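Local coordinates for insecticidal crystal protein Cry7Cal (Bacillus thuringiensis, PDB 5ZI1), which is toxic to the migratory locust and, as in other delta endotoxins, probably acts by binding receptors on its host's cells, at residues 373-378 with 391-396; 357-362 with 404-409; 301-306 with 341-346; 313-318 with 433-438. All blocks are in the same frame, centred on the assembly; numbering follows the deposited sequence.

Contact 1: 373-378 with 391-396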
loop_
_atom_site.group_PDB
_atom_site.type_symbol
_atom_site.label_atom_id
_atom_site.label_comp_id
_atom_site.label_asym_id
_atom_site.label_seq_id
_atom_site.Cartn_x
_atom_site.Cartn_y
_atom_site.Cartn_z
ATOM N N VAL A 373 -27.027 5.848 8.733
ATOM C CA VAL A 373 -26.060 6.854 8.308
ATOM C C VAL A 373 -26.837 7.958 7.594
ATOM O O VAL A 373 -26.933 7.959 6.356
ATOM C CB VAL A 373 -24.972 6.245 7.407
ATOM C CG1 VAL A 373 -23.996 7.328 6.984
ATOM C CG2 VAL A 373 -24.249 5.080 8.142
ATOM N N PRO A 374 -27.433 8.904 8.325
ATOM C CA PRO A 374 -28.297 9.893 7.660
ATOM C C PRO A 374 -27.528 10.979 6.939
ATOM O O PRO A 374 -28.130 11.695 6.123
ATOM C CB PRO A 374 -29.142 10.470 8.812
ATOM C CG PRO A 374 -28.374 10.179 10.058
ATOM C CD PRO A 374 -27.545 8.946 9.801
ATOM N N LEU A 375 -26.219 11.098 7.177
ATOM C CA LEU A 375 -25.435 12.131 6.519
ATOM C C LEU A 375 -24.056 11.594 6.141
ATOM O O LEU A 375 -23.392 10.933 6.952
ATOM C CB LEU A 375 -25.332 13.360 7.422
ATOM C CG LEU A 375 -24.519 14.539 6.884
ATOM C CD1 LEU A 375 -25.061 15.827 7.500
ATOM C CD2 LEU A 375 -23.019 14.439 7.169
ATOM N N LEU A 376 -23.646 11.878 4.903
ATOM C CA LEU A 376 -22.326 11.543 4.375
ATOM C C LEU A 376 -21.901 12.675 3.453
ATOM O O LEU A 376 -22.586 12.964 2.473
ATOM C CB LEU A 376 -22.351 10.214 3.615
ATOM C CG LEU A 376 -21.050 9.677 2.987
ATOM C CD1 LEU A 376 -20.072 9.242 4.059
ATOM C CD2 LEU A 376 -21.361 8.522 2.062
ATOM N N ARG A 377 -20.784 13.320 3.770
ATOM C CA ARG A 377 -20.247 14.440 3.006
ATOM C C ARG A 377 -18.876 14.057 2.451
ATOM O O ARG A 377 -18.009 13.590 3.200
ATOM C CB ARG A 377 -20.153 15.675 3.911
ATOM C CG ARG A 377 -19.633 16.948 3.284
ATOM C CD ARG A 377 -19.307 17.958 4.372
ATOM N NE ARG A 377 -20.448 18.149 5.255
ATOM C CZ ARG A 377 -20.368 18.304 6.576
ATOM N NH1 ARG A 377 -21.478 18.479 7.276
ATOM N NH2 ARG A 377 -19.194 18.284 7.197
ATOM N N LEU A 378 -18.681 14.256 1.151
ATOM C CA LEU A 378 -17.418 13.958 0.492
ATOM C C LEU A 378 -16.684 15.243 0.143
ATOM O O LEU A 378 -17.299 16.217 -0.309
ATOM C CB LEU A 378 -17.621 13.143 -0.790
ATOM C CG LEU A 378 -18.458 11.864 -0.814
ATOM C CD1 LEU A 378 -18.070 11.041 -2.033
ATOM C CD2 LEU A 378 -18.288 11.074 0.449
ATOM N N ALA A 391 -22.802 16.187 -0.600
ATOM C CA ALA A 391 -23.336 15.585 0.613
ATOM C C ALA A 391 -24.808 15.259 0.420
ATOM O O ALA A 391 -25.444 15.672 -0.552
ATOM C CB ALA A 391 -23.140 16.501 1.822
ATOM N N PHE A 392 -25.316 14.448 1.335
ATOM C CA PHE A 392 -26.742 14.277 1.544
ATOM C C PHE A 392 -26.987 14.326 3.038
ATOM O O PHE A 392 -26.160 13.863 3.833
ATOM C CB PHE A 392 -27.309 12.961 0.948
ATOM C CG PHE A 392 -26.720 11.694 1.533
ATOM C CD1 PHE A 392 -27.161 11.191 2.751
ATOM C CD2 PHE A 392 -25.774 10.975 0.826
ATOM C CE1 PHE A 392 -26.635 10.019 3.284
ATOM C CE2 PHE A 392 -25.237 9.795 1.346
ATOM C CZ PHE A 392 -25.665 9.321 2.576
ATOM N N SER A 393 -28.113 14.920 3.413
ATOM C CA SER A 393 -28.517 15.047 4.807
ATOM C C SER A 393 -29.975 14.634 4.887
ATOM O O SER A 393 -30.854 15.354 4.400
ATOM C CB SER A 393 -28.313 16.465 5.321
ATOM O OG SER A 393 -28.210 16.458 6.733
ATOM N N PHE A 394 -30.217 13.458 5.453
ATOM C CA PHE A 394 -31.545 12.884 5.551
ATOM C C PHE A 394 -32.089 13.059 6.960
ATOM O O PHE A 394 -31.353 13.345 7.907
ATOM C CB PHE A 394 -31.518 11.407 5.180
ATOM C CG PHE A 394 -31.176 11.151 3.751
ATOM C CD1 PHE A 394 -31.594 12.026 2.764
ATOM C CD2 PHE A 394 -30.428 10.038 3.391
ATOM C CE1 PHE A 394 -31.274 11.797 1.438
ATOM C CE2 PHE A 394 -30.113 9.794 2.074
ATOM C CZ PHE A 394 -30.537 10.676 1.093
ATOM N N SER A 395 -33.393 12.829 7.091
ATOM C CA SER A 395 -34.078 13.133 8.337
ATOM C C SER A 395 -33.432 12.388 9.489
ATOM O O SER A 395 -32.955 11.263 9.337
ATOM C CB SER A 395 -35.552 12.755 8.263
ATOM O OG SER A 395 -35.743 11.492 8.876
ATOM N N ASN A 396 -33.402 13.039 10.644
ATOM C CA ASN A 396 -32.804 12.480 11.843
ATOM C C ASN A 396 -33.099 13.405 13.017
ATOM O O ASN A 396 -32.589 14.529 13.076
ATOM C CB ASN A 396 -31.292 12.282 11.644
ATOM C CG ASN A 396 -30.587 11.885 12.909
ATOM O OD1 ASN A 396 -31.205 11.376 13.851
ATOM N ND2 ASN A 396 -29.280 12.117 12.949
#
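The ring of Phe392 lies against the backbone of 373-378, within the hairpin of strands 369-382 and 387-393 in the toxin's beta-prism domain. The amide N of Leu376 stands over one face, offset toward the rim; at the edge, Val373 O lies in the ring plane, 3.7 Å from Phe392 CE1, and Pro374 O near that plane, 3.5 Å from Phe392 CD1. Polarised ring C-H groups thus meet carbonyl oxygens; Val373 O also accepts from Trp315 NE1. Phe394, two residues on, has Phe392 CD1 3.3 Å above the plane of its ring, offset toward the rim. Both rings reach inward to Val301 and Ala303 of another sheet. Phe392 CG sits between its backbone N and carbonyl carbon (chi1 61°), which swings the ring across to the partner strand, where CZ packs 3.6 Å from Leu376 CB.

The hydrogen-bonded pair Leu376-Phe392 is held weakly in both directions. A firmer bond follows where the strand ends, Phe394 N to Pro374 O, 2.8 Å at 164°; proline has no N-H to return a second bond. Pro374 CG packs 3.6 Å from Asn396 ND2, while Asn396 OD1 bonds Ile398 N. On the sheet's other side the small Ala391 lets Arg377 CB come within 3.7 Å of its CB, and Ser393 OG lies 3.3 Å from Leu375 CD1.

Contact 2: 357-362 with 404-409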
loop_
_atom_site.group_PDB
_atom_site.type_symbol
_atom_site.label_atom_id
_atom_site.label_comp_id
_atom_site.label_asym_id
_atom_site.label_seq_id
_atom_site.Cartn_x
_atom_site.Cartn_y
_atom_site.Cartn_z
ATOM N N THR A 357 -13.871 12.219 3.984
ATOM C CA THR A 357 -15.309 12.061 4.178
ATOM C C THR A 357 -15.676 12.448 5.602
ATOM O O THR A 357 -14.846 12.421 6.515
ATOM C CB THR A 357 -15.795 10.626 3.900
ATOM O OG1 THR A 357 -15.174 9.721 4.822
ATOM C CG2 THR A 357 -15.445 10.200 2.469
ATOM N N TYR A 358 -16.944 12.835 5.771
ATOM C CA TYR A 358 -17.540 13.154 7.062
ATOM C C TYR A 358 -18.869 12.429 7.119
ATOM O O TYR A 358 -19.620 12.436 6.136
ATOM C CB TYR A 358 -17.725 14.667 7.242
ATOM C CG TYR A 358 -18.580 15.087 8.442
ATOM C CD1 TYR A 358 -18.061 15.083 9.738
ATOM C CD2 TYR A 358 -19.901 15.483 8.271
ATOM C CE1 TYR A 358 -18.825 15.444 10.820
ATOM C CE2 TYR A 358 -20.684 15.867 9.360
ATOM C CZ TYR A 358 -20.139 15.848 10.625
ATOM O OH TYR A 358 -20.912 16.231 11.694
ATOM N N SER A 359 -19.150 11.771 8.245
ATOM C CA SER A 359 -20.386 11.006 8.351
ATOM C C SER A 359 -21.019 11.178 9.728
ATOM O O SER A 359 -20.339 11.479 10.712
ATOM C CB SER A 359 -20.144 9.514 8.074
ATOM O OG SER A 359 -19.324 8.935 9.079
ATOM N N ILE A 360 -22.336 10.988 9.781
ATOM C CA ILE A 360 -23.073 10.851 11.038
ATOM C C ILE A 360 -23.567 9.417 11.112
ATOM O O ILE A 360 -24.259 8.949 10.201
ATOM C CB ILE A 360 -24.270 11.822 11.160
ATOM C CG1 ILE A 360 -23.860 13.282 10.970
ATOM C CG2 ILE A 360 -24.940 11.683 12.565
ATOM C CD1 ILE A 360 -23.089 13.846 12.138
ATOM N N ALA A 361 -23.233 8.730 12.196
ATOM C CA ALA A 361 -23.744 7.391 12.447
ATOM C C ALA A 361 -24.763 7.447 13.581
ATOM O O ALA A 361 -24.608 8.222 14.532
ATOM C CB ALA A 361 -22.605 6.412 12.794
ATOM N N ALA A 362 -25.807 6.631 13.463
ATOM C CA ALA A 362 -26.844 6.522 14.476
ATOM C C ALA A 362 -27.363 5.092 14.469
ATOM O O ALA A 362 -27.091 4.312 13.544
ATOM C CB ALA A 362 -27.985 7.520 14.224
ATOM N N LYS A 404 -22.869 9.492 16.399
ATOM C CA LYS A 404 -21.421 9.536 16.294
ATOM C C LYS A 404 -21.057 10.174 14.971
ATOM O O LYS A 404 -21.467 9.691 13.907
ATOM C CB LYS A 404 -20.801 8.145 16.418
ATOM C CG LYS A 404 -19.305 8.168 16.196
ATOM C CD LYS A 404 -18.705 6.806 16.341
ATOM C CE LYS A 404 -17.184 6.881 16.278
ATOM N NZ LYS A 404 -16.693 7.015 14.873
ATOM N N SER A 405 -20.319 11.272 15.039
ATOM C CA SER A 405 -19.771 11.893 13.850
ATOM C C SER A 405 -18.326 11.437 13.675
ATOM O O SER A 405 -17.613 11.194 14.653
ATOM C CB SER A 405 -19.851 13.413 13.946
ATOM O OG SER A 405 -19.088 13.854 15.046
ATOM N N THR A 406 -17.901 11.319 12.418
ATOM C CA THR A 406 -16.570 10.807 12.097
ATOM C C THR A 406 -16.013 11.553 10.896
ATOM O O THR A 406 -16.748 11.827 9.940
ATOM C CB THR A 406 -16.605 9.305 11.789
ATOM O OG1 THR A 406 -17.300 8.631 12.842
ATOM C CG2 THR A 406 -15.167 8.710 11.622
ATOM N N TYR A 407 -14.719 11.899 10.976
ATOM C CA TYR A 407 -13.923 12.360 9.840
ATOM C C TYR A 407 -12.969 11.252 9.394
ATOM O O TYR A 407 -12.206 10.714 10.202
ATOM C CB TYR A 407 -13.127 13.614 10.204
ATOM C CG TYR A 407 -13.848 14.916 9.896
ATOM C CD1 TYR A 407 -13.844 15.442 8.614
ATOM C CD2 TYR A 407 -14.544 15.609 10.886
ATOM C CE1 TYR A 407 -14.504 16.620 8.313
ATOM C CE2 TYR A 407 -15.200 16.787 10.601
ATOM C CZ TYR A 407 -15.182 17.291 9.310
ATOM O OH TYR A 407 -15.840 18.466 9.002
ATOM N N SER A 408 -13.007 10.918 8.106
ATOM C CA SER A 408 -12.069 9.938 7.566
ATOM C C SER A 408 -10.629 10.318 7.885
ATOM O O SER A 408 -9.796 9.453 8.200
ATOM C CB SER A 408 -12.257 9.817 6.055
ATOM O OG SER A 408 -11.843 11.005 5.414
ATOM N N SER A 409 -10.323 11.613 7.806
ATOM C CA SER A 409 -8.979 12.110 8.041
ATOM C C SER A 409 -8.501 11.865 9.452
ATOM O O SER A 409 -7.351 12.191 9.753
ATOM C CB SER A 409 -8.911 13.603 7.742
ATOM O OG SER A 409 -9.860 14.319 8.532
HETATM O O HOH W 1 -19.748 8.550 11.800
#
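Tyr358 and Tyr407 face each other as a non-hydrogen-bonded pair of antiparallel strands, their ring planes turned 44° apart, neither stacked nor edge-to-face. Tyr358 CD1 sits over one face of the Tyr407 ring, 3.4 Å from CE2, and Tyr358 CB makes a CH-pi contact with the same ring, 4.2 Å from its centroid. Tyr358 CG lies anti to its own N (chi1 169°), which carries its ring on along the strand until OH passes Ser405 CB; Ile360 CD1 meets that same small CB. Tyrosine suits this partly exposed side: its ring packs while its hydroxyl can still hydrogen-bond, as Tyr407 OH does with Tyr379 OH.

Where strand 404-407 ends, Ser408 takes over the pairing. Its N donates to Thr357 O, and its OG accepts from Thr357 N at 2.8 Å, the short side chain standing in for a backbone carbonyl.

On the opposite side of the sheet a water joins Ser359 OG (2.8 Å), Thr406 OG1 (2.7 Å) and Lys404 O, to which it donates. Lys404 NZ also donates to Thr406 OG1. The buried Ser359 hydroxyl is therefore satisfied by water, and the ammonium group probably polarises the threonine end of this small network.

Contact 3: 301-306 with 341-346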
loop_
_atom_site.group_PDB
_atom_site.type_symbol
_atom_site.label_atom_id
_atom_site.label_comp_id
_atom_site.label_asym_id
_atom_site.label_seq_id
_atom_site.Cartn_x
_atom_site.Cartn_y
_atom_site.Cartn_z
ATOM N N VAL A 301 -26.926 6.084 -3.116
ATOM C CA VAL A 301 -27.499 5.623 -1.858
ATOM C C VAL A 301 -29.016 5.689 -1.967
ATOM O O VAL A 301 -29.566 6.665 -2.486
ATOM C CB VAL A 301 -26.988 6.455 -0.664
ATOM C CG1 VAL A 301 -27.822 6.190 0.593
ATOM C CG2 VAL A 301 -25.540 6.153 -0.405
ATOM N N ARG A 302 -29.686 4.631 -1.512
ATOM C CA ARG A 302 -31.132 4.612 -1.341
ATOM C C ARG A 302 -31.445 4.466 0.138
ATOM O O ARG A 302 -30.849 3.621 0.824
ATOM C CB ARG A 302 -31.798 3.468 -2.101
ATOM C CG ARG A 302 -31.633 3.527 -3.585
ATOM C CD ARG A 302 -32.112 4.820 -4.158
ATOM N NE ARG A 302 -32.815 4.569 -5.410
ATOM C CZ ARG A 302 -32.348 4.889 -6.613
ATOM N NH1 ARG A 302 -31.176 5.504 -6.737
ATOM N NH2 ARG A 302 -33.064 4.603 -7.696
ATOM N N ALA A 303 -32.404 5.262 0.620
ATOM C CA ALA A 303 -32.697 5.287 2.038
ATOM C C ALA A 303 -34.190 5.484 2.250
ATOM O O ALA A 303 -34.913 5.958 1.365
ATOM C CB ALA A 303 -31.894 6.379 2.745
ATOM N N ARG A 304 -34.651 5.093 3.438
ATOM C CA ARG A 304 -36.045 5.259 3.813
ATOM C C ARG A 304 -36.087 5.721 5.257
ATOM O O ARG A 304 -35.114 5.574 5.998
ATOM C CB ARG A 304 -36.857 3.970 3.631
ATOM C CG ARG A 304 -36.563 2.901 4.664
ATOM C CD ARG A 304 -37.351 1.637 4.367
ATOM N NE ARG A 304 -36.875 0.525 5.179
ATOM C CZ ARG A 304 -37.487 0.058 6.261
ATOM N NH1 ARG A 304 -36.950 -0.951 6.935
ATOM N NH2 ARG A 304 -38.629 0.594 6.668
ATOM N N VAL A 305 -37.227 6.296 5.636
ATOM C CA VAL A 305 -37.463 6.881 6.952
ATOM C C VAL A 305 -38.234 5.887 7.800
ATOM O O VAL A 305 -39.206 5.278 7.339
ATOM C CB VAL A 305 -38.244 8.207 6.828
ATOM C CG1 VAL A 305 -38.439 8.850 8.188
ATOM C CG2 VAL A 305 -37.533 9.162 5.878
ATOM N N VAL A 306 -37.809 5.723 9.044
ATOM C CA VAL A 306 -38.517 4.887 10.000
ATOM C C VAL A 306 -38.769 5.722 11.244
ATOM O O VAL A 306 -38.041 6.674 11.533
ATOM C CB VAL A 306 -37.741 3.602 10.361
ATOM C CG1 VAL A 306 -37.590 2.716 9.130
ATOM C CG2 VAL A 306 -36.394 3.958 10.952
ATOM N N SER A 341 -37.503 2.359 -0.660
ATOM C CA SER A 341 -36.760 3.591 -0.473
ATOM C C SER A 341 -37.573 4.767 -0.993
ATOM O O SER A 341 -38.259 4.666 -2.012
ATOM C CB SER A 341 -35.427 3.530 -1.210
ATOM O OG SER A 341 -35.657 3.485 -2.607
ATOM N N THR A 342 -37.481 5.886 -0.284
ATOM C CA THR A 342 -38.104 7.146 -0.677
ATOM C C THR A 342 -37.065 8.240 -0.870
ATOM O O THR A 342 -37.431 9.389 -1.160
ATOM C CB THR A 342 -39.127 7.599 0.381
ATOM O OG1 THR A 342 -38.466 7.739 1.644
ATOM C CG2 THR A 342 -40.245 6.585 0.533
ATOM N N LEU A 343 -35.780 7.916 -0.693
ATOM C CA LEU A 343 -34.698 8.886 -0.730
ATOM C C LEU A 343 -33.551 8.300 -1.532
ATOM O O LEU A 343 -33.351 7.080 -1.563
ATOM C CB LEU A 343 -34.207 9.269 0.672
ATOM C CG LEU A 343 -35.255 9.679 1.713
ATOM C CD1 LEU A 343 -34.701 9.552 3.135
ATOM C CD2 LEU A 343 -35.779 11.099 1.458
ATOM N N SER A 344 -32.788 9.190 -2.162
ATOM C CA SER A 344 -31.764 8.799 -3.115
ATOM C C SER A 344 -30.765 9.931 -3.256
ATOM O O SER A 344 -31.152 11.094 -3.323
ATOM C CB SER A 344 -32.378 8.468 -4.476
ATOM O OG SER A 344 -31.368 8.231 -5.443
ATOM N N HIS A 345 -29.482 9.585 -3.293
ATOM C CA HIS A 345 -28.464 10.563 -3.643
ATOM C C HIS A 345 -27.401 9.887 -4.488
ATOM O O HIS A 345 -27.011 8.745 -4.230
ATOM C CB HIS A 345 -27.827 11.207 -2.411
ATOM C CG HIS A 345 -27.008 12.420 -2.730
ATOM N ND1 HIS A 345 -25.707 12.346 -3.197
ATOM C CD2 HIS A 345 -27.316 13.741 -2.673
ATOM C CE1 HIS A 345 -25.246 13.572 -3.393
ATOM N NE2 HIS A 345 -26.204 14.437 -3.082
ATOM N N THR A 346 -26.946 10.591 -5.510
ATOM C CA THR A 346 -25.893 10.088 -6.379
ATOM C C THR A 346 -24.724 11.055 -6.305
ATOM O O THR A 346 -24.876 12.245 -6.600
ATOM C CB THR A 346 -26.391 9.914 -7.815
ATOM O OG1 THR A 346 -27.470 8.973 -7.837
ATOM C CG2 THR A 346 -25.277 9.382 -8.704
HETATM O O HOH W 2 -39.405 6.598 3.732
#
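A classic beta bulge marks the start of the pairing between strand 343-348, at one edge of a four-stranded antiparallel sheet in the beta-prism domain, and its neighbour 294-306. Thr342 and Leu343 both face Ala303, and Ala303 O receives two N-H groups: Thr342 N at 3.1 Å and, by a weak bond bent to 129°, Leu343 N at 3.0 Å. The return bond, Ala303 N to Leu343 O, is fairly straight at hydrogen, but its donor stands 46° out of the carbonyl plane. Farther along, Val301 and His345 pair regularly through two bonds.

Beyond the bulge Val305 N donates to a water at 2.9 Å, which also bonds Thr342 OG1. On the inward side Leu343 lies over Ala303, whose methyl leaves room for it, and its CD1 reaches Val305 CG2 at 4.0 Å.

The other side is polar. Arg302 starts with CG anti to its carbonyl carbon (chi1 -62°) and bends at chi2 and chi3, which folds CD over Ser344 CB, 3.7 Å away. Arg302 CB meanwhile rests 3.7 Å from Ser341 CB, and Ser341 OG, bonded to Ser338 O, lies at the edge of the guanidinium. Ser344 OG is close to Arg302 NH1, but the angle is too poor for a hydrogen bond; it bonds instead to Asn300 ND2. The direct hydrogen bonds across the pair are thus all between backbones, while arginine covers the serines mainly with its aliphatic stem.

Contact 4: 313-318 with 433-438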
loop_
_atom_site.group_PDB
_atom_site.type_symbol
_atom_site.label_atom_id
_atom_site.label_comp_id
_atom_site.label_asym_id
_atom_site.label_seq_id
_atom_site.Cartn_x
_atom_site.Cartn_y
_atom_site.Cartn_z
ATOM N N ALA A 313 -33.638 8.466 8.826
ATOM C CA ALA A 313 -33.447 7.657 7.636
ATOM C C ALA A 313 -32.402 6.575 7.895
ATOM O O ALA A 313 -31.528 6.725 8.754
ATOM C CB ALA A 313 -33.034 8.536 6.460
ATOM N N ILE A 314 -32.546 5.459 7.168
ATOM C CA ILE A 314 -31.595 4.357 7.124
ATOM C C ILE A 314 -31.439 3.968 5.663
ATOM O O ILE A 314 -32.391 4.053 4.880
ATOM C CB ILE A 314 -32.050 3.122 7.939
ATOM C CG1 ILE A 314 -33.332 2.540 7.331
ATOM C CG2 ILE A 314 -32.230 3.445 9.428
ATOM C CD1 ILE A 314 -33.777 1.222 7.944
ATOM N N TRP A 315 -30.236 3.515 5.291
ATOM C CA TRP A 315 -30.037 3.091 3.909
ATOM C C TRP A 315 -30.793 1.799 3.668
ATOM O O TRP A 315 -30.782 0.900 4.505
ATOM C CB TRP A 315 -28.557 2.854 3.573
ATOM C CG TRP A 315 -27.634 4.005 3.756
ATOM C CD1 TRP A 315 -27.884 5.158 4.431
ATOM C CD2 TRP A 315 -26.296 4.109 3.266
ATOM N NE1 TRP A 315 -26.785 5.976 4.395
ATOM C CE2 TRP A 315 -25.798 5.358 3.676
ATOM C CE3 TRP A 315 -25.478 3.273 2.506
ATOM C CZ2 TRP A 315 -24.515 5.787 3.368
ATOM C CZ3 TRP A 315 -24.203 3.702 2.195
ATOM C CH2 TRP A 315 -23.734 4.945 2.625
ATOM N N THR A 316 -31.454 1.707 2.515
ATOM C CA THR A 316 -31.997 0.429 2.072
ATOM C C THR A 316 -31.020 -0.316 1.163
ATOM O O THR A 316 -31.070 -1.551 1.072
ATOM C CB THR A 316 -33.310 0.659 1.328
ATOM O OG1 THR A 316 -33.044 1.370 0.113
ATOM C CG2 THR A 316 -34.285 1.509 2.185
ATOM N N GLY A 317 -30.158 0.415 0.467
ATOM C CA GLY A 317 -29.197 -0.188 -0.438
ATOM C C GLY A 317 -28.261 0.884 -0.944
ATOM O O GLY A 317 -28.432 2.074 -0.666
ATOM N N HIS A 318 -27.256 0.448 -1.695
ATOM C CA HIS A 318 -26.360 1.397 -2.337
ATOM C C HIS A 318 -25.616 0.686 -3.455
ATOM O O HIS A 318 -25.616 -0.543 -3.554
ATOM C CB HIS A 318 -25.389 2.032 -1.339
ATOM C CG HIS A 318 -24.254 1.140 -0.940
ATOM N ND1 HIS A 318 -24.375 0.174 0.036
ATOM C CD2 HIS A 318 -22.972 1.082 -1.375
ATOM C CE1 HIS A 318 -23.212 -0.439 0.183
ATOM N NE2 HIS A 318 -22.345 0.096 -0.658
ATOM N N SER A 433 -12.195 4.875 -2.785
ATOM C CA SER A 433 -12.295 3.944 -3.890
ATOM C C SER A 433 -13.481 3.009 -3.811
ATOM O O SER A 433 -13.868 2.458 -4.849
ATOM C CB SER A 433 -10.999 3.111 -4.021
ATOM O OG SER A 433 -10.632 2.475 -2.794
ATOM N N TYR A 434 -14.092 2.817 -2.649
ATOM C CA TYR A 434 -15.112 1.786 -2.572
ATOM C C TYR A 434 -16.058 2.113 -1.426
ATOM O O TYR A 434 -15.733 2.900 -0.535
ATOM C CB TYR A 434 -14.478 0.380 -2.387
ATOM C CG TYR A 434 -15.414 -0.717 -2.845
ATOM C CD1 TYR A 434 -15.500 -1.056 -4.190
ATOM C CD2 TYR A 434 -16.265 -1.356 -1.950
ATOM C CE1 TYR A 434 -16.388 -2.013 -4.639
ATOM C CE2 TYR A 434 -17.161 -2.329 -2.391
ATOM C CZ TYR A 434 -17.209 -2.652 -3.743
ATOM O OH TYR A 434 -18.083 -3.614 -4.208
ATOM N N VAL A 435 -17.235 1.492 -1.462
ATOM C CA VAL A 435 -18.154 1.479 -0.325
ATOM C C VAL A 435 -18.712 0.071 -0.211
ATOM O O VAL A 435 -19.547 -0.331 -1.031
ATOM C CB VAL A 435 -19.316 2.477 -0.462
ATOM C CG1 VAL A 435 -20.060 2.557 0.876
ATOM C CG2 VAL A 435 -18.831 3.858 -0.947
ATOM N N SER A 436 -18.279 -0.668 0.801
ATOM C CA SER A 436 -18.850 -1.970 1.077
ATOM C C SER A 436 -19.805 -1.831 2.260
ATOM O O SER A 436 -20.233 -0.727 2.604
ATOM C CB SER A 436 -17.734 -2.983 1.344
ATOM O OG SER A 436 -16.965 -2.564 2.451
ATOM N N GLU A 437 -20.129 -2.940 2.907
ATOM C CA GLU A 437 -20.967 -2.878 4.088
ATOM C C GLU A 437 -20.591 -4.023 5.017
ATOM O O GLU A 437 -19.851 -4.947 4.650
ATOM C CB GLU A 437 -22.441 -2.958 3.724
ATOM C CG GLU A 437 -22.822 -4.307 3.222
ATOM C CD GLU A 437 -24.168 -4.336 2.556
ATOM O OE1 GLU A 437 -24.674 -5.455 2.308
ATOM O OE2 GLU A 437 -24.713 -3.246 2.260
ATOM N N ILE A 438 -21.135 -3.936 6.229
ATOM C CA ILE A 438 -21.015 -4.959 7.249
ATOM C C ILE A 438 -22.147 -5.954 7.064
ATOM O O ILE A 438 -23.323 -5.567 7.027
ATOM C CB ILE A 438 -21.060 -4.333 8.650
ATOM C CG1 ILE A 438 -19.767 -3.586 8.942
ATOM C CG2 ILE A 438 -21.287 -5.392 9.697
ATOM C CD1 ILE A 438 -18.515 -4.504 8.940
HETATM O O HOH W 3 -26.572 -1.014 1.217
#
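A histidine side chain spans the gap between two strands that are not sheet neighbours: His318 NE2 donates to the backbone Val435 O at 2.9 Å, nearly straight at 169°. The oxygen lies in the plane of the imidazole, yet the nitrogen approaches from well above the carbonyl plane, 58° out of it, so the bond is not directed along a carbonyl lone pair. His318 CG lies between its backbone N and carbonyl carbon, the rotation that extends the ring toward 433-438. There it passes obliquely across Val435, with NE2 3.7 Å from CG1, while Tyr335 stacks on the ring.

The other ring nitrogen has a partner too. ND1 is hydrogen-bonded to a water at 2.8 Å, and that water donates to Glu437 OE2 at 3.1 Å. The carboxylate is turned well out of the imidazole plane and approaches the ring's edge, with OE2 3.8 Å from CE1. Its other oxygen, OE1, forms a salt bridge with Arg285, so the buried negative charge is at least partly balanced there. The nearby carboxylate, though partly offset by Arg285, may favour a positive histidine.

Apolar contact is slight. Val435 CG1 comes to the edge of the Trp315 ring, 4.5 Å from CZ3, a loose contact, and Pro448 touches both residues. The strand axes stay 9.2 Å apart at their closest and run at 133°; they belong to two different sheets whose side chains meet in the buried core of the beta prism, the three-sheet fold of the central domain of delta endotoxins.

How the contacts relate
All four contacts lie in the central, beta-prism domain and sample its three sheets. Contacts 1 and 2, centres 10 Å apart, share one sheet: Arg377 N bonds Tyr358 O (2.8 Å) and Leu375 O bonds Ile360 N (3.0 Å). Contact 3 lies in a second sheet, to which 313-318 of contact 4 also belongs, beside 301-306; 433-438 supplies the third. Trp315 of contact 4 meets the Phe392 ring of contact 1 in the core, Phe392 CZ lying 3.8 Å from Trp315 CZ2. Contact 1 also touches contact 3, with Phe394 CE2 3.9 Å from Ala303 CB. Contact 2 remains about 10 Å from contact 3 and about 7 Å from contact 4, nearest atoms.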